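Local coordinates for unknown protein (PDB 2NYI) that is of unknown function but carries tandem ACT domains, a fold that in relatives often serves as a regulatory, small-molecule-sensing module, at residues 17-20 against 21-25; 105-108 against 109-113. All blocks are in the same frame, centred on the assembly; numbering follows the deposited sequence.

How the interactions relate
The two contacts illustrate how a repeated fold places equivalent helix starts at a shared interface. Interaction 1 (17-20 against 21-25) comes earlier in the chain and forms the first turns of helix 18-28; interaction 2 (105-108 against 109-113) does the same for helix 106-116. Each helix follows the first strand of a four-stranded antiparallel sheet, 4-13 or 91-99, with strand order 2-3-1-4. Within one chain the contacts lie on opposite sides of its centre, their centres about 36 Å apart and their nearest atoms about 25 Å apart. They meet instead between chains: His20 of one subunit is hydrogen-bonded to Glu108 of the other, so the pair helps join the two-chain assembly.

Interaction 1 (17-20 against 21-25); sequences GIVH and DFSWA
Ser23 and Val19 meet one turn apart at the start of helix 18-28, the first helix of an ACT domain, with Gly17 at the N-cap position. Ser23 OG stands beside its own backbone N (chi1 -63°), which brings the hydroxyl back over the preceding turn to donate to Val19 O at 2.8 Å. Ser23 N also reaches Val19 O, at 2.9 Å, from the opposite face of the carbonyl plane, so two donors grip one acceptor. Val19 CG1 lies 3.9 Å from Ser23 OG. Trp24 N donates to His20 O at 2.8 Å, while the Trp24 side chain packs on Glu108 of the second subunit. The imidazole of His20 swings anti to its backbone N (chi1 179°) and crosses the Asp21 side chain at about a right angle, with ring and carboxylate planes 53° apart. Its NE2 is hydrogen-bonded to OE2 of Glu108 of the second subunit. Asp21 OD2 forms a salt bridge with Arg15, so replacing this residue with an alanine would probably leave that arginine without its charged mate and the water beside the histidine less firmly held. That water lies in the imidazole plane, 2.9 Å from His20 ND1, and donates to Asp21 OD1 at 2.8 Å.

Interaction 2 (105-108 against 109-113); sequences GIVE and AVTAV
Thr111 reaches back one turn to Val107 near the start of helix 106-116, the first helix of what is probably the second of the tandem ACT domains, a local example of a hydroxyl reinforcing an i to i+4 backbone bond. Among the hydrogen bonds, this pair is doubled: Thr111 N donates to Val107 O at 3.0 Å, nearly in line with the carbonyl, and Thr111 OG1 donates to the same oxygen at 2.8 Å, tilted 32° from the carbonyl plane. The hydroxyl sits between its backbone N and carbonyl carbon (chi1 62°), a rotation that carries it over the previous turn and satisfies it within the helix; a weak second bond links it to Ser23 of the second subunit. Further backbone bonds run from Ala109 N to Gly105 O, from Val110 N to Ile106 O and from Ala112 N to Glu108 O, completing the opening turns.

The apolar contact lies between Ile106 and Val110, whose side chains run alongside each other and point the same way, with their CG2 methyls 4.2 Å apart. Val110 CG2 also rests 3.4 Å from Ile106 O.

The charged side chain is Glu108. Its chain bends at chi2 (-80°), which lays the carboxylate forward along the helix, OE1 3.7 Å from Ala109 CA and OE2 3.8 Å from Ala112 CB. Its strongest polar partner lies outside the chain: OE2 is hydrogen-bonded to NE2 of His20 of the second subunit.

In the fold, Ile106, Val107 and Val110 face strand 137-148, through Phe139 and Met141, whereas Ala109 and Val113 pack on helix 152-166; Val107, Glu108, Thr111 and Ala112 meet helix 18-28 of the second subunit.

Interaction 1 (17-20 against 21-25)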
# COMPACT_ATOMS: atom_id res chain seq x y z
N GLY A 17 15.21 6.40 -0.83
CA GLY A 17 15.52 6.99 0.47
C GLY A 17 14.38 7.61 1.23
O GLY A 17 14.60 8.22 2.27
N ILE A 18 13.16 7.51 0.71
CA ILE A 18 12.00 8.10 1.43
C ILE A 18 11.76 7.41 2.78
O ILE A 18 11.72 8.07 3.83
CB ILE A 18 10.69 8.07 0.59
CG1 ILE A 18 10.88 8.87 -0.70
CG2 ILE A 18 9.46 8.68 1.42
CD1 ILE A 18 9.76 8.61 -1.73
N VAL A 19 11.64 6.08 2.75
CA VAL A 19 11.42 5.33 3.97
C VAL A 19 12.59 5.60 4.92
O VAL A 19 12.39 5.74 6.15
CB VAL A 19 11.22 3.83 3.77
CG1 VAL A 19 10.93 3.16 5.12
CG2 VAL A 19 10.03 3.55 2.77
N HIS A 20 13.82 5.63 4.39
CA HIS A 20 14.94 5.93 5.27
C HIS A 20 14.84 7.30 5.95
O HIS A 20 15.06 7.42 7.17
CB HIS A 20 16.29 5.75 4.59
CG HIS A 20 17.43 6.08 5.50
ND1 HIS A 20 18.23 7.18 5.32
CD2 HIS A 20 17.82 5.52 6.67
CE1 HIS A 20 19.11 7.25 6.31
NE2 HIS A 20 18.88 6.25 7.14
N ASP A 21 14.54 8.33 5.16
CA ASP A 21 14.45 9.70 5.68
C ASP A 21 13.38 9.80 6.75
O ASP A 21 13.58 10.42 7.80
CB ASP A 21 14.19 10.70 4.55
CG ASP A 21 15.40 10.89 3.64
OD1 ASP A 21 16.52 10.46 4.00
OD2 ASP A 21 15.22 11.47 2.56
N PHE A 22 12.24 9.15 6.47
CA PHE A 22 11.11 9.05 7.41
C PHE A 22 11.54 8.41 8.74
O PHE A 22 11.29 8.95 9.83
CB PHE A 22 10.00 8.21 6.74
CG PHE A 22 8.77 8.03 7.58
CD1 PHE A 22 7.67 8.87 7.42
CD2 PHE A 22 8.70 7.01 8.53
CE1 PHE A 22 6.52 8.68 8.20
CE2 PHE A 22 7.56 6.83 9.32
CZ PHE A 22 6.48 7.68 9.15
N SER A 23 12.21 7.26 8.62
CA SER A 23 12.62 6.45 9.77
C SER A 23 13.70 7.16 10.58
O SER A 23 13.69 7.13 11.82
CB SER A 23 13.17 5.11 9.27
OG SER A 23 12.13 4.41 8.60
N TRP A 24 14.63 7.80 9.88
CA TRP A 24 15.66 8.59 10.54
C TRP A 24 15.01 9.69 11.39
O TRP A 24 15.39 9.91 12.55
CB TRP A 24 16.64 9.17 9.52
CG TRP A 24 17.75 9.88 10.20
CD1 TRP A 24 18.95 9.35 10.58
CD2 TRP A 24 17.74 11.24 10.66
NE1 TRP A 24 19.71 10.31 11.22
CE2 TRP A 24 18.99 11.48 11.27
CE3 TRP A 24 16.81 12.28 10.59
CZ2 TRP A 24 19.33 12.72 11.83
CZ3 TRP A 24 17.15 13.53 11.15
CH2 TRP A 24 18.40 13.72 11.76
N ALA A 25 14.02 10.38 10.81
CA ALA A 25 13.37 11.51 11.48
C ALA A 25 12.68 11.08 12.77
O ALA A 25 12.79 11.77 13.79
CB ALA A 25 12.37 12.19 10.54
O HOH W 1 18.08 8.47 2.78

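Interaction 2 (105-108 against 109-113)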
# COMPACT_ATOMS: atom_id res chain seq x y z
N GLY A 105 -15.15 -2.25 -17.06
CA GLY A 105 -16.07 -2.37 -15.92
C GLY A 105 -15.79 -3.34 -14.77
O GLY A 105 -16.53 -3.34 -13.79
N ILE A 106 -14.74 -4.16 -14.87
CA ILE A 106 -14.48 -5.20 -13.84
C ILE A 106 -14.33 -4.62 -12.44
O ILE A 106 -15.05 -5.01 -11.51
CB ILE A 106 -13.20 -6.02 -14.10
CG1 ILE A 106 -13.03 -6.40 -15.55
CG2 ILE A 106 -13.21 -7.28 -13.22
CD1 ILE A 106 -11.62 -6.82 -15.86
N VAL A 107 -13.39 -3.69 -12.28
CA VAL A 107 -13.11 -3.10 -10.98
C VAL A 107 -14.37 -2.48 -10.36
O VAL A 107 -14.70 -2.78 -9.21
CB VAL A 107 -11.95 -2.07 -11.06
CG1 VAL A 107 -11.65 -1.51 -9.69
CG2 VAL A 107 -10.69 -2.73 -11.66
N GLU A 108 -15.09 -1.64 -11.11
CA GLU A 108 -16.34 -1.06 -10.61
C GLU A 108 -17.33 -2.15 -10.22
O GLU A 108 -17.99 -2.07 -9.18
CB GLU A 108 -16.97 -0.09 -11.62
CG GLU A 108 -18.14 0.76 -11.06
CD GLU A 108 -19.47 0.01 -10.99
OE1 GLU A 108 -19.69 -0.97 -11.75
OE2 GLU A 108 -20.32 0.42 -10.17
N ALA A 109 -17.44 -3.18 -11.06
CA ALA A 109 -18.41 -4.26 -10.80
C ALA A 109 -18.11 -5.05 -9.52
O ALA A 109 -19.02 -5.33 -8.75
CB ALA A 109 -18.51 -5.20 -12.00
N VAL A 110 -16.84 -5.41 -9.31
CA VAL A 110 -16.44 -6.19 -8.13
C VAL A 110 -16.63 -5.34 -6.88
O VAL A 110 -17.26 -5.77 -5.92
CB VAL A 110 -14.98 -6.70 -8.21
CG1 VAL A 110 -14.55 -7.36 -6.89
CG2 VAL A 110 -14.82 -7.67 -9.39
N THR A 111 -16.07 -4.13 -6.91
CA THR A 111 -16.17 -3.23 -5.75
C THR A 111 -17.62 -2.78 -5.45
O THR A 111 -17.95 -2.50 -4.32
CB THR A 111 -15.21 -2.03 -5.87
OG1 THR A 111 -15.53 -1.26 -7.02
CG2 THR A 111 -13.75 -2.52 -5.99
N ALA A 112 -18.48 -2.72 -6.46
CA ALA A 112 -19.91 -2.42 -6.21
C ALA A 112 -20.56 -3.47 -5.32
O ALA A 112 -21.32 -3.14 -4.40
CB ALA A 112 -20.68 -2.28 -7.55
N VAL A 113 -20.27 -4.74 -5.62
CA VAL A 113 -20.73 -5.87 -4.80
C VAL A 113 -20.28 -5.69 -3.35
O VAL A 113 -21.08 -5.78 -2.42
CB VAL A 113 -20.22 -7.22 -5.37
CG1 VAL A 113 -20.47 -8.36 -4.38
CG2 VAL A 113 -20.89 -7.55 -6.69